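Long-range contacts in carbonic anhydrase (Unidentified, PDB 3R1W), which probably catalyses the reversible hydration of carbon dioxide to bicarbonate, as a trimeric left-handed beta-helix enzyme of the gamma carbonic anhydrase kind: residues R30-I35 with C44-L49; R25-R30 with K181-G186. All blocks are in the same frame, centred on the assembly; numbering follows the deposited sequence.

Contact 1: R30-I35 with C44-L49; sequences RSSVII and CSVWPL
The ring of P48 presents its CB to the hydroxyl of S31, and its CD lies in the plane of the W47 indole, at that ring's edge. The W47 side chain leaves its backbone away from 30-35: NE1 donates 2.8 Å to S45 OG, which sits 28° out of the indole plane, while H182 meets the indole edge-to-face and R53 of the second subunit makes a cation-pi contact with it. Two corners of successive coils of the left-handed beta-helix meet here, the turn leading into strand 33-35 and the corresponding turn after strand 45-46. S31 OG lies 3.3 Å from P48 CA and receives a weak, bent hydrogen bond of 3.1 Å from L49 N. Its stronger partner is the carboxylate of D29. Serine suits this spot because a small hydroxyl fits between the coils and can serve both groups. L49 CD2 comes back over the turn, 3.5 Å from S31 O. Further along, the isopropyl fork of V46 spans two neighbours: CG1, held anti to the backbone N (chi1 -178°), lies 3.9 Å from S32 CB, and CG2 meets I34 CD1 tip to tip at 4.1 Å. These beta-branched residues suit strands that fill the interior of the helix. S32 CB also rests 3.7 Å from W47 O. Because a carboxylate oxygen can only accept, the S31 hydroxyl probably gives its proton to D29 OD1, keeping a lone pair for L49 N; with S32 OG bonded to D29 O, D29 holds both serine hydroxyls beside apolar V46 and I34.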
# COMPACT_ATOMS: atom_id res chain seq x y z
N ARG B 30 16.91 0.44 -4.08
CA ARG B 30 17.47 1.04 -2.88
C ARG B 30 16.37 1.47 -1.91
O ARG B 30 16.64 1.64 -0.73
CB ARG B 30 18.34 2.26 -3.21
CG ARG B 30 17.58 3.38 -3.90
CD ARG B 30 18.47 4.62 -4.05
NE ARG B 30 19.53 4.45 -5.04
CZ ARG B 30 19.46 4.87 -6.31
NH1 ARG B 30 18.37 5.48 -6.74
NH2 ARG B 30 20.47 4.68 -7.14
N SER B 31 15.14 1.62 -2.40
CA SER B 31 14.03 2.11 -1.59
C SER B 31 13.21 1.00 -0.94
O SER B 31 12.32 1.27 -0.13
CB SER B 31 13.11 3.02 -2.41
OG SER B 31 12.32 2.26 -3.30
N SER B 32 13.51 -0.25 -1.29
CA SER B 32 12.84 -1.37 -0.67
C SER B 32 13.51 -1.71 0.67
O SER B 32 14.59 -1.19 0.98
CB SER B 32 12.81 -2.58 -1.59
OG SER B 32 14.12 -3.08 -1.78
N VAL B 33 12.87 -2.56 1.46
CA VAL B 33 13.39 -2.91 2.78
C VAL B 33 13.31 -4.41 3.01
O VAL B 33 12.22 -4.97 3.11
CB VAL B 33 12.64 -2.17 3.91
CG1 VAL B 33 13.05 -2.71 5.28
CG2 VAL B 33 12.89 -0.68 3.82
N ILE B 34 14.46 -5.06 3.08
CA ILE B 34 14.50 -6.51 3.31
C ILE B 34 15.23 -6.76 4.62
O ILE B 34 16.34 -6.29 4.82
CB ILE B 34 15.23 -7.24 2.17
CG1 ILE B 34 14.56 -6.93 0.83
CG2 ILE B 34 15.23 -8.74 2.42
CD1 ILE B 34 15.21 -7.64 -0.38
N ILE B 35 14.58 -7.51 5.51
CA ILE B 35 15.09 -7.68 6.87
C ILE B 35 15.26 -9.15 7.25
O ILE B 35 14.31 -9.93 7.19
CB ILE B 35 14.17 -7.02 7.91
CG1 ILE B 35 14.21 -5.49 7.76
CG2 ILE B 35 14.58 -7.42 9.35
CD1 ILE B 35 13.08 -4.76 8.50
N CYS B 44 15.79 -12.80 -9.05
CA CYS B 44 14.64 -12.21 -8.39
C CYS B 44 14.76 -10.70 -8.46
O CYS B 44 15.83 -10.16 -8.71
CB CYS B 44 14.56 -12.63 -6.93
SG CYS B 44 13.83 -14.25 -6.68
N SER B 45 13.64 -10.02 -8.25
CA SER B 45 13.63 -8.56 -8.30
C SER B 45 12.67 -8.04 -7.27
O SER B 45 11.55 -8.53 -7.13
CB SER B 45 13.23 -8.08 -9.70
OG SER B 45 11.97 -8.57 -10.10
N VAL B 46 13.12 -7.03 -6.52
CA VAL B 46 12.30 -6.43 -5.50
C VAL B 46 12.24 -4.94 -5.80
O VAL B 46 13.27 -4.28 -5.87
CB VAL B 46 12.86 -6.67 -4.10
CG1 VAL B 46 11.93 -6.05 -3.05
CG2 VAL B 46 13.02 -8.17 -3.84
N TRP B 47 11.03 -4.45 -5.99
CA TRP B 47 10.77 -3.17 -6.64
C TRP B 47 10.53 -2.05 -5.63
O TRP B 47 10.48 -2.30 -4.43
CB TRP B 47 9.62 -3.36 -7.63
CG TRP B 47 10.05 -4.31 -8.69
CD1 TRP B 47 9.95 -5.68 -8.67
CD2 TRP B 47 10.74 -3.98 -9.91
NE1 TRP B 47 10.51 -6.21 -9.81
CE2 TRP B 47 11.00 -5.19 -10.59
CE3 TRP B 47 11.15 -2.77 -10.49
CZ2 TRP B 47 11.64 -5.23 -11.82
CZ3 TRP B 47 11.79 -2.81 -11.71
CH2 TRP B 47 12.02 -4.03 -12.37
N PRO B 48 10.44 -0.79 -6.11
CA PRO B 48 10.42 0.30 -5.14
C PRO B 48 9.39 0.16 -4.03
O PRO B 48 8.23 -0.18 -4.26
CB PRO B 48 10.13 1.53 -6.00
CG PRO B 48 10.78 1.20 -7.30
CD PRO B 48 10.52 -0.29 -7.50
N LEU B 49 9.85 0.44 -2.81
CA LEU B 49 8.98 0.56 -1.65
C LEU B 49 8.25 -0.75 -1.29
O LEU B 49 7.14 -0.71 -0.75
CB LEU B 49 7.99 1.71 -1.82
CG LEU B 49 8.65 3.06 -2.17
CD1 LEU B 49 7.61 4.17 -2.30
CD2 LEU B 49 9.70 3.43 -1.13

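Contact 2: R25-R30 with K181-G186; sequences RVFVDR and KHLAEG
F27 has CG anti to its backbone nitrogen (chi1 169°), which sends the phenyl ring out from strand 27-28 toward the last turn of the helix, where H182 and L183 meet it. The strand belongs to an early coil of a left-handed beta-helix, and helix 162-184 packs along the outside of that coil stack, closing with a Schellman motif at G186. H182 CB sits over one face of the phenyl ring as a CH-pi contact, 4.0 Å from the F27 ring centroid. The imidazole of H182 turns its edge toward the same ring in an offset edge-to-face pair, with the planes at 61°. On the opposite face of the phenyl ring lies D29 N, 3.7 Å above the plane and toward the rim. L183 takes the edge instead: its CD2 approaches F27 CD1 at 3.6 Å, in the ring plane, and the two side chains run alongside one another, pointing opposite ways. Its other methyl, CD1, reaches R25 O at 3.8 Å. A flat phenyl ring suits this place because it offers both a face and an edge to one helical turn. The imidazole also fits among aromatic rings, meeting that of Y187, while its ND1 bonds to L178 O. G186 has a positive phi (79°), which glycine tolerates readily, and its N bonds back to L183 O at 2.9 Å, one of the bonds into the last turn. Near this end R30, whose NE bonds to R189 O, brings its guanidinium round to the G186 carbonyl, close but poorly angled for a hydrogen bond. A water at the guanidinium edge, in its plane, links R30 to the preceding residue: it accepts from R30 NH2 at 3.0 Å and donates to E185 O.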
# COMPACT_ATOMS: atom_id res chain seq x y z
N ARG B 25 22.50 -12.04 -9.70
CA ARG B 25 21.82 -11.03 -10.52
C ARG B 25 20.50 -10.57 -9.91
O ARG B 25 19.58 -10.22 -10.63
CB ARG B 25 21.58 -11.56 -11.94
CG ARG B 25 22.80 -12.22 -12.58
CD ARG B 25 22.46 -12.86 -13.94
NE ARG B 25 21.54 -13.98 -13.80
CZ ARG B 25 21.90 -15.24 -13.53
NH1 ARG B 25 23.19 -15.56 -13.40
NH2 ARG B 25 20.97 -16.19 -13.40
N VAL B 26 20.40 -10.58 -8.59
CA VAL B 26 19.18 -10.15 -7.92
C VAL B 26 19.14 -8.63 -7.90
O VAL B 26 20.18 -7.98 -7.72
CB VAL B 26 19.11 -10.70 -6.48
CG1 VAL B 26 18.00 -10.02 -5.69
CG2 VAL B 26 18.89 -12.22 -6.51
N PHE B 27 17.97 -8.05 -8.14
CA PHE B 27 17.82 -6.60 -8.03
C PHE B 27 16.97 -6.27 -6.82
O PHE B 27 15.86 -6.77 -6.68
CB PHE B 27 17.13 -6.03 -9.26
CG PHE B 27 16.70 -4.58 -9.11
CD1 PHE B 27 17.64 -3.56 -9.10
CD2 PHE B 27 15.35 -4.24 -8.99
CE1 PHE B 27 17.24 -2.23 -8.96
CE2 PHE B 27 14.96 -2.91 -8.88
CZ PHE B 27 15.90 -1.91 -8.86
N VAL B 28 17.50 -5.41 -5.95
CA VAL B 28 16.70 -4.85 -4.86
C VAL B 28 16.77 -3.34 -4.98
O VAL B 28 17.85 -2.76 -4.86
CB VAL B 28 17.26 -5.28 -3.48
CG1 VAL B 28 16.42 -4.67 -2.36
CG2 VAL B 28 17.28 -6.80 -3.37
N ASP B 29 15.63 -2.69 -5.23
CA ASP B 29 15.65 -1.24 -5.32
C ASP B 29 16.16 -0.66 -4.01
O ASP B 29 15.87 -1.20 -2.94
CB ASP B 29 14.27 -0.68 -5.62
CG ASP B 29 14.33 0.76 -6.07
OD1 ASP B 29 14.15 1.65 -5.23
OD2 ASP B 29 14.60 0.99 -7.27
N ARG B 30 16.91 0.44 -4.08
CA ARG B 30 17.47 1.04 -2.88
C ARG B 30 16.37 1.47 -1.91
O ARG B 30 16.64 1.64 -0.73
CB ARG B 30 18.34 2.26 -3.21
CG ARG B 30 17.58 3.38 -3.90
CD ARG B 30 18.47 4.62 -4.05
NE ARG B 30 19.53 4.45 -5.04
CZ ARG B 30 19.46 4.87 -6.31
NH1 ARG B 30 18.37 5.48 -6.74
NH2 ARG B 30 20.47 4.68 -7.14
N LYS B 181 17.70 -4.00 -16.64
CA LYS B 181 17.77 -2.60 -17.04
C LYS B 181 17.86 -1.69 -15.81
O LYS B 181 18.61 -0.73 -15.79
CB LYS B 181 16.58 -2.19 -17.91
CG LYS B 181 16.48 -2.96 -19.22
CD LYS B 181 15.29 -2.47 -20.03
CE LYS B 181 15.25 -3.10 -21.41
NZ LYS B 181 14.08 -2.60 -22.18
N HIS B 182 17.05 -2.00 -14.80
CA HIS B 182 17.09 -1.24 -13.56
C HIS B 182 18.45 -1.39 -12.85
O HIS B 182 18.97 -0.43 -12.28
CB HIS B 182 15.93 -1.64 -12.66
CG HIS B 182 14.64 -0.94 -12.97
ND1 HIS B 182 13.92 -1.17 -14.12
CD2 HIS B 182 13.96 -0.01 -12.27
CE1 HIS B 182 12.83 -0.42 -14.11
NE2 HIS B 182 12.84 0.30 -13.00
N LEU B 183 19.03 -2.59 -12.92
CA LEU B 183 20.38 -2.80 -12.39
C LEU B 183 21.40 -1.97 -13.15
O LEU B 183 22.32 -1.38 -12.56
CB LEU B 183 20.77 -4.27 -12.46
CG LEU B 183 20.19 -5.18 -11.38
CD1 LEU B 183 20.34 -6.63 -11.79
CD2 LEU B 183 20.84 -4.93 -10.02
N ALA B 184 21.24 -1.92 -14.46
CA ALA B 184 22.15 -1.15 -15.30
C ALA B 184 22.09 0.33 -14.96
O ALA B 184 23.06 1.05 -15.18
CB ALA B 184 21.84 -1.39 -16.78
N GLU B 185 20.96 0.79 -14.41
CA GLU B 185 20.82 2.19 -14.01
C GLU B 185 21.40 2.45 -12.62
O GLU B 185 21.54 3.61 -12.22
CB GLU B 185 19.34 2.62 -14.03
CG GLU B 185 18.66 2.54 -15.39
CD GLU B 185 19.16 3.58 -16.38
OE1 GLU B 185 19.65 4.65 -15.97
OE2 GLU B 185 19.03 3.33 -17.59
N GLY B 186 21.70 1.38 -11.90
CA GLY B 186 22.29 1.49 -10.58
C GLY B 186 21.29 1.81 -9.49
O GLY B 186 21.65 2.34 -8.43
O HOH W 1 20.94 5.48 -10.01

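In the fold
Contacts 1 and 2 lie with their centres about 10 Å apart on the same side of the chain's centre, and they share R30. Strands 27-28 and 45-46 are parallel neighbours in one sheet of the beta-helix, joined by backbone contacts such as V46 N to F27 O, 2.8 Å, probably a hydrogen bond. Along the chain, 30-35 starts on the last residue of 25-30 and 44-49 follows, both long before 181-186, at the end of helix 162-184. Contact 1 is therefore local stacking of successive coils, while contact 2 brings the C-terminal helix back to the same early coils. Both touch the second subunit of the trimer.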